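Local coordinates for beta-L-arabinobiosidase (Bacteroides thetaiotaomicron, PDB 5MQR), which is a multidomain glycoside hydrolase that acts on plant pectin, probably cleaving arabinose-containing side chains, at residues Tyr701-Ile712 and Met744-Ser752; Leu795-Met805 and Gly812-Asn823. All coordinates share one frame; numbering follows the deposited sequence.

Contact 1 (Tyr701-Ile712 and Met744-Ser752)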
loop_
_atom_site.group_PDB
_atom_site.type_symbol
_atom_site.label_atom_id
_atom_site.label_comp_id
_atom_site.label_asym_id
_atom_site.label_seq_id
_atom_site.Cartn_x
_atom_site.Cartn_y
_atom_site.Cartn_z
ATOM N N TYR A 701 -26.084 38.741 19.864
ATOM C CA TYR A 701 -25.071 39.697 19.370
ATOM C C TYR A 701 -24.555 39.300 17.987
ATOM O O TYR A 701 -23.655 39.927 17.439
ATOM C CB TYR A 701 -23.920 39.816 20.378
ATOM C CG TYR A 701 -23.308 38.473 20.728
ATOM C CD1 TYR A 701 -22.329 37.906 19.913
ATOM C CD2 TYR A 701 -23.737 37.757 21.849
ATOM C CE1 TYR A 701 -21.777 36.679 20.219
ATOM C CE2 TYR A 701 -23.187 36.524 22.164
ATOM C CZ TYR A 701 -22.207 35.986 21.345
ATOM O OH TYR A 701 -21.646 34.760 21.633
ATOM N N SER A 702 -25.142 38.263 17.406
ATOM C CA SER A 702 -24.665 37.769 16.128
ATOM C C SER A 702 -25.106 38.720 15.020
ATOM O O SER A 702 -25.970 39.554 15.222
ATOM C CB SER A 702 -25.171 36.358 15.893
ATOM O OG SER A 702 -26.578 36.373 15.867
ATOM N N ASP A 703 -24.470 38.613 13.863
ATOM C CA ASP A 703 -24.872 39.371 12.686
ATOM C C ASP A 703 -26.036 38.604 12.047
ATOM O O ASP A 703 -26.611 37.709 12.684
ATOM C CB ASP A 703 -23.674 39.516 11.724
ATOM C CG ASP A 703 -23.712 40.794 10.915
ATOM O OD1 ASP A 703 -24.800 41.164 10.402
ATOM O OD2 ASP A 703 -22.635 41.419 10.785
ATOM N N LYS A 704 -26.377 38.933 10.798
ATOM C CA LYS A 704 -27.412 38.202 10.047
ATOM C C LYS A 704 -27.072 36.708 10.012
ATOM O O LYS A 704 -25.887 36.319 10.074
ATOM C CB LYS A 704 -27.540 38.745 8.615
ATOM C CG LYS A 704 -27.900 40.240 8.491
ATOM C CD LYS A 704 -28.450 40.622 7.106
ATOM C CE LYS A 704 -27.358 40.687 6.042
ATOM N NZ LYS A 704 -27.779 40.270 4.650
ATOM N N TYR A 705 -28.113 35.879 9.968
ATOM C CA TYR A 705 -27.971 34.422 9.879
ATOM C C TYR A 705 -27.156 33.792 11.033
ATOM O O TYR A 705 -26.495 32.765 10.861
ATOM C CB TYR A 705 -27.395 34.042 8.505
ATOM C CG TYR A 705 -27.885 34.954 7.418
ATOM C CD1 TYR A 705 -29.259 35.206 7.261
ATOM C CD2 TYR A 705 -26.991 35.626 6.573
ATOM C CE1 TYR A 705 -29.729 36.093 6.295
ATOM C CE2 TYR A 705 -27.455 36.496 5.586
ATOM C CZ TYR A 705 -28.818 36.734 5.452
ATOM O OH TYR A 705 -29.267 37.600 4.496
ATOM N N ASN A 706 -27.228 34.406 12.211
ATOM C CA ASN A 706 -26.501 33.965 13.400
ATOM C C ASN A 706 -24.944 33.932 13.258
ATOM O O ASN A 706 -24.247 33.211 13.976
ATOM C CB ASN A 706 -27.068 32.613 13.880
ATOM C CG ASN A 706 -26.795 32.347 15.331
ATOM O OD1 ASN A 706 -26.865 33.254 16.170
ATOM N ND2 ASN A 706 -26.466 31.093 15.649
ATOM N N LEU A 707 -24.410 34.756 12.365
ATOM C CA LEU A 707 -22.975 34.761 12.108
ATOM C C LEU A 707 -22.214 35.558 13.161
ATOM O O LEU A 707 -22.599 36.667 13.512
ATOM C CB LEU A 707 -22.693 35.312 10.718
ATOM C CG LEU A 707 -23.246 34.479 9.558
ATOM C CD1 LEU A 707 -23.069 35.228 8.241
ATOM C CD2 LEU A 707 -22.574 33.114 9.498
ATOM N N ILE A 708 -21.145 34.958 13.667
ATOM C CA ILE A 708 -20.243 35.580 14.612
ATOM C C ILE A 708 -18.810 35.515 14.034
ATOM O O ILE A 708 -18.340 34.450 13.642
ATOM C CB ILE A 708 -20.326 34.847 15.954
ATOM C CG1 ILE A 708 -21.720 35.012 16.560
ATOM C CG2 ILE A 708 -19.249 35.338 16.914
ATOM C CD1 ILE A 708 -22.031 34.062 17.692
ATOM N N ALA A 709 -18.116 36.653 14.019
ATOM C CA ALA A 709 -16.835 36.784 13.309
ATOM C C ALA A 709 -15.593 36.311 14.044
ATOM O O ALA A 709 -14.516 36.232 13.459
ATOM C CB ALA A 709 -16.620 38.228 12.913
ATOM N N CYS A 710 -15.736 36.066 15.329
ATOM C CA CYS A 710 -14.606 35.811 16.220
ATOM C C CYS A 710 -13.624 34.765 15.700
ATOM O O CYS A 710 -12.415 35.024 15.670
ATOM C CB CYS A 710 -15.138 35.387 17.599
ATOM S SG CYS A 710 -13.822 34.960 18.738
ATOM N N ALA A 711 -14.157 33.616 15.271
ATOM C CA ALA A 711 -13.347 32.447 14.864
ATOM C C ALA A 711 -13.268 32.172 13.343
ATOM O O ALA A 711 -12.937 31.052 12.927
ATOM C CB ALA A 711 -13.858 31.201 15.591
ATOM N N ILE A 712 -13.528 33.178 12.510
ATOM C CA ILE A 712 -13.474 32.986 11.047
ATOM C C ILE A 712 -12.133 32.400 10.594
ATOM O O ILE A 712 -12.102 31.524 9.730
ATOM C CB ILE A 712 -13.763 34.283 10.257
ATOM C CG1 ILE A 712 -15.204 34.769 10.527
ATOM C CG2 ILE A 712 -13.586 34.017 8.767
ATOM C CD1 ILE A 712 -15.507 36.142 9.990
HETATM N N MSE A 744 -20.316 42.055 6.094
HETATM C CA MSE A 744 -21.124 41.993 7.313
HETATM C C MSE A 744 -20.666 43.089 8.267
HETATM O O MSE A 744 -19.473 43.302 8.475
HETATM C CB MSE A 744 -21.045 40.619 7.998
HETATM C CG MSE A 744 -21.707 39.439 7.266
HETATM SE SE MSE A 744 -23.656 39.695 7.035
HETATM C CE MSE A 744 -23.985 38.197 5.815
ATOM N N LYS A 745 -21.626 43.806 8.827
ATOM C CA LYS A 745 -21.367 44.919 9.725
ATOM C C LYS A 745 -20.549 44.506 10.961
ATOM O O LYS A 745 -19.639 45.222 11.363
ATOM C CB LYS A 745 -22.729 45.490 10.140
ATOM C CG LYS A 745 -22.747 46.743 10.995
ATOM C CD LYS A 745 -24.139 47.439 10.980
ATOM C CE LYS A 745 -25.377 46.500 11.059
ATOM N NZ LYS A 745 -25.966 46.091 9.727
ATOM N N LYS A 746 -20.846 43.330 11.525
ATOM C CA LYS A 746 -20.233 42.903 12.795
ATOM C C LYS A 746 -18.885 42.209 12.669
ATOM O O LYS A 746 -18.363 41.703 13.651
ATOM C CB LYS A 746 -21.220 42.079 13.621
ATOM C CG LYS A 746 -22.430 42.924 13.978
ATOM C CD LYS A 746 -23.410 42.191 14.862
ATOM C CE LYS A 746 -24.595 43.095 15.163
ATOM N NZ LYS A 746 -25.503 42.441 16.142
HETATM N N MSE A 747 -18.279 42.255 11.491
HETATM C CA MSE A 747 -16.833 41.996 11.373
HETATM C C MSE A 747 -16.027 42.982 12.205
HETATM O O MSE A 747 -14.932 42.654 12.671
HETATM C CB MSE A 747 -16.377 42.040 9.909
HETATM C CG MSE A 747 -16.955 40.851 9.157
HETATM SE SE MSE A 747 -16.190 40.604 7.367
HETATM C CE MSE A 747 -14.560 39.774 8.082
ATOM N N ASP A 748 -16.554 44.191 12.417
ATOM C CA ASP A 748 -15.878 45.148 13.269
ATOM C C ASP A 748 -15.894 44.774 14.776
ATOM O O ASP A 748 -15.250 45.448 15.554
ATOM C CB ASP A 748 -16.331 46.615 12.972
ATOM C CG ASP A 748 -17.765 46.941 13.421
ATOM O OD1 ASP A 748 -18.432 46.160 14.143
ATOM O OD2 ASP A 748 -18.240 48.027 13.027
ATOM N N LYS A 749 -16.593 43.708 15.174
ATOM C CA LYS A 749 -16.696 43.330 16.580
ATOM C C LYS A 749 -15.606 42.370 17.040
ATOM O O LYS A 749 -15.477 42.148 18.232
ATOM C CB LYS A 749 -18.078 42.711 16.886
ATOM C CG LYS A 749 -19.275 43.638 16.667
ATOM C CD LYS A 749 -19.262 44.807 17.634
ATOM C CE LYS A 749 -20.497 45.678 17.466
ATOM N NZ LYS A 749 -20.230 47.033 18.038
ATOM N N PHE A 750 -14.845 41.795 16.110
ATOM C CA PHE A 750 -13.783 40.868 16.470
ATOM C C PHE A 750 -12.536 41.039 15.617
ATOM O O PHE A 750 -12.622 41.265 14.397
ATOM C CB PHE A 750 -14.271 39.418 16.378
ATOM C CG PHE A 750 -15.344 39.077 17.372
ATOM C CD1 PHE A 750 -15.020 38.810 18.697
ATOM C CD2 PHE A 750 -16.676 39.061 17.000
ATOM C CE1 PHE A 750 -16.007 38.514 19.633
ATOM C CE2 PHE A 750 -17.666 38.755 17.924
ATOM C CZ PHE A 750 -17.334 38.488 19.243
ATOM N N SER A 751 -11.382 40.929 16.278
ATOM C CA SER A 751 -10.104 40.950 15.613
ATOM C C SER A 751 -10.091 39.913 14.498
ATOM O O SER A 751 -10.822 38.914 14.543
ATOM C CB SER A 751 -8.969 40.653 16.593
ATOM O OG SER A 751 -8.950 41.565 17.676
ATOM N N SER A 752 -9.248 40.171 13.501
ATOM C CA SER A 752 -9.210 39.365 12.276
ATOM C C SER A 752 -7.797 38.991 11.841
ATOM O O SER A 752 -6.922 39.874 11.755
ATOM C CB SER A 752 -9.882 40.138 11.136
ATOM O OG SER A 752 -9.693 39.462 9.911
HETATM O O HOH W 1 -24.468 42.951 8.432
HETATM O O HOH W 2 -19.367 39.196 14.785
HETATM O O HOH W 3 -12.625 37.634 12.172
HETATM O O HOH W 4 -10.889 37.108 16.701
#

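Contact 2 (Leu795-Met805 and Gly812-Asn823)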
loop_
_atom_site.group_PDB
_atom_site.type_symbol
_atom_site.label_atom_id
_atom_site.label_comp_id
_atom_site.label_asym_id
_atom_site.label_seq_id
_atom_site.Cartn_x
_atom_site.Cartn_y
_atom_site.Cartn_z
ATOM N N LEU A 795 1.568 50.485 17.315
ATOM C CA LEU A 795 1.035 49.194 17.755
ATOM C C LEU A 795 -0.483 49.220 17.661
ATOM O O LEU A 795 -1.101 50.261 17.841
ATOM C CB LEU A 795 1.436 48.854 19.198
ATOM C CG LEU A 795 2.902 48.463 19.477
ATOM C CD1 LEU A 795 3.183 48.667 20.959
ATOM C CD2 LEU A 795 3.230 47.034 19.066
ATOM N N TYR A 796 -1.061 48.066 17.345
ATOM C CA TYR A 796 -2.510 47.889 17.400
ATOM C C TYR A 796 -2.944 47.712 18.861
ATOM O O TYR A 796 -2.185 47.211 19.696
ATOM C CB TYR A 796 -2.988 46.724 16.493
ATOM C CG TYR A 796 -2.994 47.066 14.989
ATOM C CD1 TYR A 796 -1.823 47.043 14.245
ATOM C CD2 TYR A 796 -4.167 47.442 14.339
ATOM C CE1 TYR A 796 -1.814 47.373 12.891
ATOM C CE2 TYR A 796 -4.172 47.775 13.001
ATOM C CZ TYR A 796 -2.992 47.739 12.267
ATOM O OH TYR A 796 -2.963 48.074 10.924
ATOM N N TRP A 797 -4.144 48.195 19.169
ATOM C CA TRP A 797 -4.799 47.900 20.426
ATOM C C TRP A 797 -6.044 47.121 20.140
ATOM O O TRP A 797 -6.613 47.217 19.058
ATOM C CB TRP A 797 -5.180 49.151 21.212
ATOM C CG TRP A 797 -6.145 50.067 20.529
ATOM C CD1 TRP A 797 -5.827 51.151 19.761
ATOM C CD2 TRP A 797 -7.578 49.999 20.552
ATOM N NE1 TRP A 797 -6.970 51.763 19.305
ATOM C CE2 TRP A 797 -8.060 51.078 19.774
ATOM C CE3 TRP A 797 -8.503 49.135 21.151
ATOM C CZ2 TRP A 797 -9.432 51.316 19.580
ATOM C CZ3 TRP A 797 -9.877 49.363 20.951
ATOM C CH2 TRP A 797 -10.325 50.437 20.169
ATOM N N GLN A 798 -6.471 46.342 21.124
ATOM C CA GLN A 798 -7.802 45.776 21.112
ATOM C C GLN A 798 -8.252 45.520 22.518
ATOM O O GLN A 798 -7.459 45.077 23.349
ATOM C CB GLN A 798 -7.815 44.473 20.339
ATOM C CG GLN A 798 -9.207 43.893 20.129
ATOM C CD GLN A 798 -10.086 44.724 19.224
ATOM O OE1 GLN A 798 -10.482 45.834 19.560
ATOM N NE2 GLN A 798 -10.438 44.163 18.075
ATOM N N GLY A 799 -9.523 45.787 22.789
ATOM C CA GLY A 799 -10.142 45.316 24.034
ATOM C C GLY A 799 -10.188 43.801 24.065
ATOM O O GLY A 799 -10.425 43.167 23.029
ATOM N N ASP A 800 -9.937 43.192 25.220
ATOM C CA ASP A 800 -9.828 41.718 25.243
ATOM C C ASP A 800 -11.150 41.028 24.845
ATOM O O ASP A 800 -11.124 40.007 24.180
ATOM C CB ASP A 800 -9.187 41.164 26.540
ATOM C CG ASP A 800 -10.029 41.394 27.811
ATOM O OD1 ASP A 800 -11.052 42.119 27.788
ATOM O OD2 ASP A 800 -9.632 40.824 28.851
ATOM N N VAL A 801 -12.283 41.651 25.150
ATOM C CA VAL A 801 -13.614 41.171 24.716
ATOM C C VAL A 801 -13.711 41.060 23.172
ATOM O O VAL A 801 -14.308 40.121 22.640
ATOM C CB VAL A 801 -14.765 42.079 25.272
ATOM C CG1 VAL A 801 -16.135 41.595 24.801
ATOM C CG2 VAL A 801 -14.740 42.143 26.802
ATOM N N GLN A 802 -13.090 42.014 22.484
ATOM C CA GLN A 802 -13.099 42.085 21.016
ATOM C C GLN A 802 -12.049 41.178 20.360
ATOM O O GLN A 802 -12.107 41.001 19.158
ATOM C CB GLN A 802 -12.963 43.540 20.509
ATOM C CG GLN A 802 -14.222 44.354 20.658
ATOM C CD GLN A 802 -14.524 44.666 22.103
ATOM O OE1 GLN A 802 -13.646 45.095 22.852
ATOM N NE2 GLN A 802 -15.758 44.428 22.511
ATOM N N ASP A 803 -11.118 40.614 21.138
ATOM C CA ASP A 803 -10.402 39.393 20.725
ATOM C C ASP A 803 -11.199 38.123 20.999
ATOM O O ASP A 803 -10.695 37.042 20.740
ATOM C CB ASP A 803 -9.045 39.244 21.437
ATOM C CG ASP A 803 -7.993 40.185 20.912
ATOM O OD1 ASP A 803 -8.024 40.580 19.731
ATOM O OD2 ASP A 803 -7.094 40.515 21.696
ATOM N N GLY A 804 -12.433 38.233 21.493
ATOM C CA GLY A 804 -13.177 37.084 21.998
ATOM C C GLY A 804 -12.675 36.530 23.319
ATOM O O GLY A 804 -12.985 35.391 23.666
HETATM N N MSE A 805 -11.902 37.319 24.066
HETATM C CA MSE A 805 -11.216 36.810 25.240
HETATM C C MSE A 805 -11.493 37.654 26.461
HETATM O O MSE A 805 -10.577 38.121 27.148
HETATM C CB MSE A 805 -9.717 36.649 24.961
HETATM C CG MSE A 805 -9.429 35.968 23.628
HETATM SE SE MSE A 805 -7.492 35.824 23.375
HETATM C CE MSE A 805 -7.514 34.827 21.676
ATOM N N GLY A 812 -8.489 43.852 29.195
ATOM C CA GLY A 812 -8.879 45.055 28.613
ATOM C C GLY A 812 -10.321 45.231 28.248
ATOM O O GLY A 812 -10.545 45.540 27.103
ATOM N N ARG A 813 -11.300 45.082 29.153
ATOM C CA ARG A 813 -12.683 45.513 28.804
ATOM C C ARG A 813 -12.647 47.028 28.673
ATOM O O ARG A 813 -12.287 47.710 29.629
ATOM C CB ARG A 813 -13.765 45.092 29.812
ATOM C CG ARG A 813 -15.173 45.647 29.481
ATOM C CD ARG A 813 -16.350 45.088 30.304
ATOM N NE ARG A 813 -16.752 43.755 29.823
ATOM C CZ ARG A 813 -16.283 42.579 30.283
ATOM N NH1 ARG A 813 -16.694 41.430 29.739
ATOM N NH2 ARG A 813 -15.408 42.528 31.293
ATOM N N ASN A 814 -12.994 47.538 27.486
ATOM C CA ASN A 814 -12.897 48.974 27.157
ATOM C C ASN A 814 -11.487 49.549 27.370
ATOM O O ASN A 814 -11.344 50.722 27.709
ATOM C CB ASN A 814 -13.932 49.802 27.960
ATOM C CG ASN A 814 -15.371 49.378 27.685
ATOM O OD1 ASN A 814 -16.079 48.849 28.567
ATOM N ND2 ASN A 814 -15.813 49.600 26.453
ATOM N N LYS A 815 -10.448 48.725 27.212
ATOM C CA LYS A 815 -9.071 49.217 27.291
ATOM C C LYS A 815 -8.451 49.166 25.903
ATOM O O LYS A 815 -8.913 48.431 25.026
ATOM C CB LYS A 815 -8.196 48.399 28.254
ATOM C CG LYS A 815 -8.682 48.284 29.695
ATOM C CD LYS A 815 -8.622 49.610 30.438
ATOM C CE LYS A 815 -8.890 49.404 31.924
ATOM N NZ LYS A 815 -9.378 50.663 32.559
ATOM N N LYS A 816 -7.398 49.952 25.741
ATOM C CA LYS A 816 -6.674 50.079 24.498
ATOM C C LYS A 816 -5.279 49.606 24.760
ATOM O O LYS A 816 -4.331 50.364 24.663
ATOM C CB LYS A 816 -6.670 51.533 24.017
ATOM C CG LYS A 816 -8.063 52.054 23.708
ATOM C CD LYS A 816 -8.035 53.403 23.010
ATOM C CE LYS A 816 -9.427 53.700 22.484
ATOM N NZ LYS A 816 -9.538 55.110 22.040
ATOM N N TYR A 817 -5.166 48.337 25.121
ATOM C CA TYR A 817 -3.874 47.746 25.342
ATOM C C TYR A 817 -3.360 47.111 24.041
ATOM O O TYR A 817 -4.134 46.581 23.231
ATOM C CB TYR A 817 -3.935 46.701 26.454
ATOM C CG TYR A 817 -4.322 47.182 27.845
ATOM C CD1 TYR A 817 -4.237 48.536 28.221
ATOM C CD2 TYR A 817 -4.728 46.264 28.811
ATOM C CE1 TYR A 817 -4.572 48.943 29.509
ATOM C CE2 TYR A 817 -5.065 46.664 30.096
ATOM C CZ TYR A 817 -4.981 48.007 30.434
ATOM O OH TYR A 817 -5.330 48.403 31.681
ATOM N N ALA A 818 -2.043 47.153 23.878
ATOM C CA ALA A 818 -1.385 46.536 22.749
ATOM C C ALA A 818 -1.171 45.052 23.048
ATOM O O ALA A 818 -0.169 44.652 23.620
ATOM C CB ALA A 818 -0.074 47.239 22.439
ATOM N N ARG A 819 -2.136 44.245 22.625
ATOM C CA ARG A 819 -2.137 42.806 22.853
ATOM C C ARG A 819 -1.448 42.062 21.690
ATOM O O ARG A 819 -1.604 42.476 20.532
ATOM C CB ARG A 819 -3.572 42.339 23.031
ATOM C CG ARG A 819 -4.192 42.803 24.338
ATOM C CD ARG A 819 -5.706 42.625 24.356
ATOM N NE ARG A 819 -6.097 41.228 24.189
ATOM C CZ ARG A 819 -6.127 40.285 25.141
ATOM N NH1 ARG A 819 -5.785 40.546 26.397
ATOM N NH2 ARG A 819 -6.528 39.051 24.820
ATOM N N PRO A 820 -0.681 40.976 21.980
ATOM C CA PRO A 820 -0.027 40.271 20.857
ATOM C C PRO A 820 -0.972 39.507 19.953
ATOM O O PRO A 820 -0.521 39.024 18.925
ATOM C CB PRO A 820 0.950 39.307 21.547
ATOM C CG PRO A 820 0.397 39.133 22.910
ATOM C CD PRO A 820 -0.163 40.485 23.264
ATOM N N THR A 821 -2.247 39.385 20.340
ATOM C CA THR A 821 -3.308 38.949 19.435
ATOM C C THR A 821 -3.373 39.806 18.171
ATOM O O THR A 821 -2.916 39.381 17.097
ATOM C CB THR A 821 -4.690 39.012 20.101
ATOM O OG1 THR A 821 -4.840 40.285 20.752
ATOM C CG2 THR A 821 -4.863 37.875 21.108
ATOM N N ILE A 822 -3.931 41.010 18.301
ATOM C CA ILE A 822 -4.242 41.840 17.127
ATOM C C ILE A 822 -2.974 42.274 16.382
ATOM O O ILE A 822 -2.981 42.347 15.163
ATOM C CB ILE A 822 -5.170 43.042 17.448
ATOM C CG1 ILE A 822 -5.487 43.822 16.163
ATOM C CG2 ILE A 822 -4.547 43.978 18.466
ATOM C CD1 ILE A 822 -6.722 44.701 16.230
ATOM N N ASN A 823 -1.883 42.513 17.103
ATOM C CA ASN A 823 -0.608 42.854 16.451
ATOM C C ASN A 823 -0.035 41.731 15.572
ATOM O O ASN A 823 0.447 42.013 14.480
ATOM C CB ASN A 823 0.422 43.359 17.457
ATOM C CG ASN A 823 0.088 44.752 17.942
ATOM O OD1 ASN A 823 0.224 45.716 17.177
ATOM N ND2 ASN A 823 -0.415 44.869 19.188
HETATM O O HOH W 5 -7.098 45.843 25.940
HETATM O O HOH W 6 -13.855 45.630 25.491
#

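Contact 1 (Tyr701-Ile712 and Met744-Ser752)
M744, a selenomethionine, reaches across to the 701-712 loop, and the bend in its chain (chi2 -62°) carries the methyl CE to within 3.9 Å of both Y705 CE2 and L707 CD1. W735 of helix 726-737 packs against the same side chain. At K745 the link is indirect: a water accepts from K745 N and donates to D703 OD1. K746 then bonds directly, its N donating to D703 OD2 at 2.7 Å with an N-H...O angle of 161°, nearly on the line of the C-O bond. D703 OD1, through its anti lone pair, takes K704 N, which fixes the carboxylate from its own loop. With an alanine here, K746 N and the water on K745 N would probably lose their acceptor, and the start of the 3-10 segment 745-749 would be less firmly placed. The K746 side chain, extended beyond CG, runs on to S702 O, with NZ 3.1 Å away and above the carbonyl plane. M747 makes an apolar contact, its CE meeting I712 CD1 at 4.2 Å. F750 offers one ring face to C710: CB sits 3.7 Å from the F750 ring centroid and 14° off the normal, while SG approaches obliquely in a Cys sulfur-aromatic contact. I708 CG2 touches F750 CE2. At S751 a water joins the carbonyl oxygens of S751 and C710. The arrangement joins two loops that lead into helices 712-719 and 754-765, consistent with the (alpha/alpha)6 barrel of six-hairpin glycosidases.

Contact 2 (Leu795-Met805 and Gly812-Asn823)
W797 receives K816 over one face of its indole: K816 CG stands 3.9 Å from the centroid of the W797 six-membered ring, a CH-pi contact. With CG anti to the carbonyl carbon (chi1 -63°) and the chain extended beyond it, K816 lies alongside the indole and brings CE to W797 CZ2. The R819 guanidinium is covered on one face by D800 CB, 3.4 Å above its plane, while D803 OD2 and the selenium of M805 stand at its edge. V801 CG2 lies over one face of the R813 guanidinium, offset toward the rim; R813 itself is salt-bridged to E807. The Y796 ring meets N823 OD1 at its edge.

In the guanidinium plane, R819 NE donates to D803 OD2 at 2.8 Å and 172°, an almost straight salt bridge. D803 OD2 also takes a very short bond from T821 OG1, while OD1 is held by S751. The N823 amide acts as a two-ended clamp on Y796: OD1 accepts from Y796 N at 2.7 Å, and ND2 donates to Y796 O at 3.0 Å. The same ND2 also reaches R819 O, tying the clamp to the helix N-cap residue. Q798 N bonds to Y817 O at 3.2 Å. G812 O is gripped from opposite faces of its plane by D800 N and K815 N, the latter closing a type II turn.

I822 CG2 packs against Y796 CB at 3.7 Å. The loop thus lies partly against 812-819 and partly against the first turn of helix 820-839, with Y796 also touching helix 768-788, and Y796, L795 and N823 packing on helix 843-864.

Both contacts belong to the same glycoside hydrolase domain, with centres about 16 Å apart, and they touch directly: S751 N probably bonds to Q802 O. Contact 2 is the more buried. It secures a loop to the beginning of a helix and the turn before it, and although it too has water bridges, it rests more on direct bonds, a salt bridge and a clamping amide; its lysine-indole overlap involves an exposed K816. Contact 1 is partly buried and pairs two helix-leading loops, using water bridges, a carboxylate-to-backbone bond and a lysine-to-carbonyl bond beside apolar packing. S751 also bonds to Q798, so the end of 744-752 leans on 795-805.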